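Local coordinates for short-chain dehydrogenase/reductase SDR (Vibrio parahaemolyticus, PDB 3GUY), which probably catalyses NAD(P)(H)-dependent oxidation or reduction of a small substrate, as other short-chain dehydrogenases/reductases do, on a Rossmann-type fold, at residues G14-K19 and M194-A199; Q97-N102 and C144-A149. The protein carries 2 engineered substitutions. One frame throughout, in Å; residues are numbered along the deposited sequence.

Interaction 1. Residues G14-K19 and M194-A199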
loop_
_atom_site.group_PDB
_atom_site.type_symbol
_atom_site.label_atom_id
_atom_site.label_comp_id
_atom_site.label_asym_id
_atom_site.label_seq_id
_atom_site.Cartn_x
_atom_site.Cartn_y
_atom_site.Cartn_z
ATOM N N GLY D 14 -11.613 18.141 -16.221
ATOM C CA GLY D 14 -10.801 19.321 -16.544
ATOM C C GLY D 14 -11.633 20.507 -17.005
ATOM O O GLY D 14 -11.366 21.629 -16.585
ATOM N N ALA D 15 -12.643 20.265 -17.853
ATOM C CA ALA D 15 -13.505 21.350 -18.406
ATOM C C ALA D 15 -14.445 21.879 -17.316
ATOM O O ALA D 15 -14.648 23.108 -17.197
ATOM C CB ALA D 15 -14.340 20.870 -19.634
ATOM N N GLU D 16 -14.998 20.951 -16.517
ATOM C CA GLU D 16 -15.896 21.329 -15.390
ATOM C C GLU D 16 -15.140 22.074 -14.312
ATOM O O GLU D 16 -15.675 23.015 -13.738
ATOM C CB GLU D 16 -16.596 20.111 -14.810
ATOM C CG GLU D 16 -17.509 19.462 -15.807
ATOM C CD GLU D 16 -18.461 20.462 -16.475
ATOM O OE1 GLU D 16 -19.125 21.263 -15.765
ATOM O OE2 GLU D 16 -18.518 20.456 -17.725
ATOM N N LEU D 17 -13.887 21.698 -14.048
ATOM C CA LEU D 17 -13.057 22.489 -13.114
ATOM C C LEU D 17 -12.793 23.891 -13.700
ATOM O O LEU D 17 -12.815 24.903 -12.987
ATOM C CB LEU D 17 -11.719 21.791 -12.798
ATOM C CG LEU D 17 -11.713 20.734 -11.690
ATOM C CD1 LEU D 17 -10.362 19.952 -11.743
ATOM C CD2 LEU D 17 -11.978 21.314 -10.271
ATOM N N ALA D 18 -12.550 23.957 -15.011
ATOM C CA ALA D 18 -12.336 25.262 -15.637
ATOM C C ALA D 18 -13.536 26.195 -15.333
ATOM O O ALA D 18 -13.353 27.344 -14.924
ATOM C CB ALA D 18 -12.080 25.126 -17.158
ATOM N N LYS D 19 -14.751 25.673 -15.492
ATOM C CA LYS D 19 -15.966 26.467 -15.308
ATOM C C LYS D 19 -16.112 26.986 -13.871
ATOM O O LYS D 19 -16.483 28.160 -13.682
ATOM C CB LYS D 19 -17.194 25.666 -15.723
ATOM C CG LYS D 19 -17.187 25.364 -17.177
ATOM C CD LYS D 19 -18.267 24.394 -17.552
ATOM C CE LYS D 19 -18.263 24.146 -19.044
ATOM N NZ LYS D 19 -19.415 23.263 -19.402
ATOM N N MET D 194 -20.547 8.985 -11.322
ATOM C CA MET D 194 -20.347 10.287 -10.742
ATOM C C MET D 194 -20.119 11.203 -11.935
ATOM O O MET D 194 -19.189 10.984 -12.711
ATOM C CB MET D 194 -19.118 10.276 -9.817
ATOM C CG MET D 194 -18.802 11.593 -9.146
ATOM S SD MET D 194 -17.508 11.500 -7.902
ATOM C CE MET D 194 -16.212 10.560 -8.724
ATOM N N SER D 195 -20.962 12.231 -12.070
ATOM C CA SER D 195 -20.806 13.203 -13.156
ATOM C C SER D 195 -19.536 14.011 -12.947
ATOM O O SER D 195 -19.169 14.309 -11.789
ATOM C CB SER D 195 -21.996 14.179 -13.191
ATOM O OG SER D 195 -21.841 15.193 -12.203
ATOM N N ALA D 196 -18.907 14.413 -14.059
ATOM C CA ALA D 196 -17.789 15.335 -14.012
ATOM C C ALA D 196 -18.106 16.638 -13.269
ATOM O O ALA D 196 -17.243 17.179 -12.547
ATOM C CB ALA D 196 -17.283 15.628 -15.408
ATOM N N GLU D 197 -19.330 17.140 -13.471
ATOM C CA GLU D 197 -19.831 18.337 -12.776
ATOM C C GLU D 197 -19.738 18.142 -11.266
ATOM O O GLU D 197 -19.205 18.982 -10.577
ATOM C CB GLU D 197 -21.289 18.610 -13.189
ATOM C CG GLU D 197 -21.921 19.897 -12.660
ATOM C CD GLU D 197 -23.318 20.172 -13.275
ATOM O OE1 GLU D 197 -24.329 20.089 -12.558
ATOM O OE2 GLU D 197 -23.411 20.460 -14.486
ATOM N N ASP D 198 -20.244 17.021 -10.760
ATOM C CA ASP D 198 -20.306 16.818 -9.287
ATOM C C ASP D 198 -18.925 16.499 -8.717
ATOM O O ASP D 198 -18.545 17.051 -7.673
ATOM C CB ASP D 198 -21.325 15.747 -8.896
ATOM C CG ASP D 198 -22.764 16.152 -9.254
ATOM O OD1 ASP D 198 -23.029 17.373 -9.358
ATOM O OD2 ASP D 198 -23.604 15.247 -9.426
ATOM N N ALA D 199 -18.157 15.660 -9.415
ATOM C CA ALA D 199 -16.732 15.412 -9.018
ATOM C C ALA D 199 -15.963 16.699 -8.913
ATOM O O ALA D 199 -15.232 16.952 -7.926
ATOM C CB ALA D 199 -16.028 14.471 -10.029
#
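Glu16 lays the aliphatic part of its side chain against the first turn of helix 196-207, where Ala196 and Glu197 receive it. Its CB lies 3.8 Å from Ala196 O. Its CG sits 3.9 Å from Ala196 CB and also packs on Glu197 N, so methylenes, a methyl and the peptide between the two residues do the touching. CG stands beside the backbone N and anti to the carbonyl carbon (chi1 -64°), and a bend at chi2 (-50°) turns the carboxylate aside, along the flank of helix 12-23 toward Lys19. There Glu16 OE2 meets Lys19 NZ at 3.4 Å, a salt bridge with a weak hydrogen bond, one turn along helix 12-23. The lysine chain is extended beyond chi1 and reaches the carboxylate with its ammonium end. Glu197 borders the contact: its CB passes 4.3 Å from Glu16 OE1, and its own OE2 lies 4.5 Å from that same OE1. The two like charges probably disfavour each other, and Lys19 may partly offset this. Behind Ala196, Ser195 is the N-cap residue; its OG accepts from Asp198 N at 2.8 Å and secures the first turn. Leu17 continues the interface onto Ala200 and His204. Two helices on one face of the central parallel sheet, 12-23 and 196-207, thus pack side by side near the surface, as in the Rossmann-type fold of short-chain dehydrogenases/reductases.

Interaction 2. Residues Q97-N102 and C144-A149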
loop_
_atom_site.group_PDB
_atom_site.type_symbol
_atom_site.label_atom_id
_atom_site.label_comp_id
_atom_site.label_asym_id
_atom_site.label_seq_id
_atom_site.Cartn_x
_atom_site.Cartn_y
_atom_site.Cartn_z
ATOM N N GLN D 97 0.377 1.057 -25.889
ATOM C CA GLN D 97 1.330 2.131 -26.083
ATOM C C GLN D 97 0.687 3.522 -25.985
ATOM O O GLN D 97 1.258 4.387 -25.371
ATOM C CB GLN D 97 2.106 1.994 -27.413
ATOM C CG GLN D 97 3.193 3.101 -27.614
ATOM C CD GLN D 97 4.155 3.277 -26.430
ATOM O OE1 GLN D 97 4.564 2.305 -25.807
ATOM N NE2 GLN D 97 4.523 4.540 -26.112
ATOM N N THR D 98 -0.488 3.706 -26.587
ATOM C CA THR D 98 -1.261 4.955 -26.465
ATOM C C THR D 98 -1.628 5.282 -25.023
ATOM O O THR D 98 -1.601 6.461 -24.590
ATOM C CB THR D 98 -2.557 4.865 -27.270
ATOM O OG1 THR D 98 -2.215 4.621 -28.628
ATOM C CG2 THR D 98 -3.383 6.141 -27.142
ATOM N N LEU D 99 -1.994 4.237 -24.278
ATOM C CA LEU D 99 -2.318 4.402 -22.862
ATOM C C LEU D 99 -1.115 4.956 -22.074
ATOM O O LEU D 99 -1.275 5.842 -21.214
ATOM C CB LEU D 99 -2.761 3.068 -22.264
ATOM C CG LEU D 99 -3.541 3.039 -20.966
ATOM C CD1 LEU D 99 -4.822 3.877 -21.084
ATOM C CD2 LEU D 99 -3.804 1.534 -20.623
ATOM N N ILE D 100 0.071 4.408 -22.357
ATOM C CA ILE D 100 1.307 4.824 -21.715
ATOM C C ILE D 100 1.605 6.284 -22.034
ATOM O O ILE D 100 1.895 7.095 -21.147
ATOM C CB ILE D 100 2.532 3.929 -22.132
ATOM C CG1 ILE D 100 2.407 2.506 -21.541
ATOM C CG2 ILE D 100 3.821 4.548 -21.591
ATOM C CD1 ILE D 100 3.354 1.479 -22.097
ATOM N N GLU D 101 1.499 6.628 -23.317
ATOM C CA GLU D 101 1.724 8.010 -23.762
ATOM C C GLU D 101 0.761 9.005 -23.128
ATOM O O GLU D 101 1.196 10.020 -22.568
ATOM C CB GLU D 101 1.616 8.092 -25.285
ATOM C CG GLU D 101 2.738 7.356 -26.009
ATOM C CD GLU D 101 2.430 7.098 -27.501
ATOM O OE1 GLU D 101 1.309 7.422 -27.997
ATOM O OE2 GLU D 101 3.322 6.551 -28.190
ATOM N N ASN D 102 -0.532 8.715 -23.195
ATOM C CA ASN D 102 -1.566 9.645 -22.709
ATOM C C ASN D 102 -1.610 9.810 -21.183
ATOM O O ASN D 102 -2.116 10.836 -20.691
ATOM C CB ASN D 102 -2.962 9.223 -23.119
ATOM C CG ASN D 102 -3.211 9.233 -24.617
ATOM O OD1 ASN D 102 -2.410 9.740 -25.407
ATOM N ND2 ASN D 102 -4.336 8.590 -25.022
ATOM N N CYS D 144 -4.167 0.192 -14.561
ATOM C CA CYS D 144 -3.586 0.236 -13.249
ATOM C C CYS D 144 -2.100 0.501 -13.381
ATOM O O CYS D 144 -1.528 1.324 -12.641
ATOM C CB CYS D 144 -3.820 -1.075 -12.466
ATOM S SG CYS D 144 -5.516 -1.345 -11.941
ATOM N N ALA D 145 -1.451 -0.174 -14.320
ATOM C CA ALA D 145 -0.009 0.010 -14.458
ATOM C C ALA D 145 0.371 1.477 -14.592
ATOM O O ALA D 145 1.225 1.975 -13.815
ATOM C CB ALA D 145 0.532 -0.797 -15.624
ATOM N N VAL D 146 -0.260 2.173 -15.541
ATOM C CA VAL D 146 0.050 3.621 -15.802
ATOM C C VAL D 146 -0.382 4.581 -14.636
ATOM O O VAL D 146 0.303 5.564 -14.327
ATOM C CB VAL D 146 -0.477 4.095 -17.180
ATOM C CG1 VAL D 146 0.160 3.269 -18.337
ATOM C CG2 VAL D 146 -2.059 4.036 -17.309
ATOM N N LYS D 147 -1.466 4.249 -13.954
ATOM C CA LYS D 147 -1.935 5.020 -12.804
ATOM C C LYS D 147 -1.111 4.774 -11.572
ATOM O O LYS D 147 -0.790 5.725 -10.846
ATOM C CB LYS D 147 -3.395 4.771 -12.527
ATOM C CG LYS D 147 -4.269 5.238 -13.708
ATOM C CD LYS D 147 -4.124 6.738 -13.928
ATOM C CE LYS D 147 -5.152 7.282 -14.934
ATOM N NZ LYS D 147 -4.861 8.686 -15.301
ATOM N N TRP D 148 -0.719 3.527 -11.332
ATOM C CA TRP D 148 0.261 3.266 -10.292
ATOM C C TRP D 148 1.603 3.967 -10.592
ATOM O O TRP D 148 2.301 4.429 -9.658
ATOM C CB TRP D 148 0.543 1.758 -10.180
ATOM C CG TRP D 148 -0.504 0.942 -9.452
ATOM C CD1 TRP D 148 -1.876 0.925 -9.688
ATOM C CD2 TRP D 148 -0.271 -0.027 -8.439
ATOM N NE1 TRP D 148 -2.478 0.016 -8.870
ATOM C CE2 TRP D 148 -1.530 -0.579 -8.085
ATOM C CE3 TRP D 148 0.877 -0.484 -7.775
ATOM C CZ2 TRP D 148 -1.669 -1.551 -7.081
ATOM C CZ3 TRP D 148 0.739 -1.461 -6.793
ATOM C CH2 TRP D 148 -0.533 -1.979 -6.440
ATOM N N ALA D 149 1.992 3.965 -11.875
ATOM C CA ALA D 149 3.221 4.645 -12.307
ATOM C C ALA D 149 3.195 6.157 -11.926
ATOM O O ALA D 149 4.104 6.676 -11.292
ATOM C CB ALA D 149 3.445 4.455 -13.816
#
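Val146 of helix 141-160 points its two methyls at Leu99 and Ile100 of helix 93-118, pairing two neighbouring helices on one face of the Rossmann-type sheet. The contact between the segments is apolar and buried.

Polar bonds lie around this apolar patch. Gln97 NE2 donates to Glu101 OE2 at 3.1 Å, one turn along; the carboxylate oxygen lies close to the amide plane of Gln97, while the amide approaches from above the carboxylate plane. Lys147 NZ bonds to Asn103 OD1, joining helix 141-160 to helix 93-118; this lysine probably matches that of the family's Tyr-x-x-x-Lys motif. Asn102 ND2 bonds to Ser82 OG, joining helix 93-118 to a loop.

In subunit packing, Ile100 meets Ile100 of a third subunit, and Ala149 meets its Ala149, consistent with the four-helix interface of oligomeric short-chain dehydrogenases.

Among the apolar contacts, Leu99 and Ile100 both run roughly perpendicular to the valine side chain, and each takes one of its methyls. With Leu99 CG anti to the backbone N (chi1 -161°), this branch point is carried to within 4.1 Å of Val146 CG2. The nearest CA atoms of the two segments, Ile100 CA and Val146 CA, are 6.2 Å apart. Val146 CG1 rests against the backbone as well as the side chain of Ile100, 3.9 Å from Ile100 CA and 4.0 Å from Ile100 CG1.

How the interactions relate
From the N terminus, the chain leaves strand 4-7 into helix 12-23, where interaction 1 opens its loop. It runs through strands 28-32, 51-53 and 75-78, with the helices between them, to helix 93-118, then passes strand 124-128 to helix 141-160, and interaction 2 closes this shorter loop of 41 residues between its segments. Strand 167-174 follows before helix 196-207 returns to helix 12-23 and closes interaction 1 across 174 residues. Interaction 2 is therefore nested inside interaction 1, without crossing. Their centres are 22 Å apart, on opposite sides of the chain's centre. One helix pair is tied on one face of the parallel sheet (12-23 with 196-207), another on the opposite face (93-118 with 141-160).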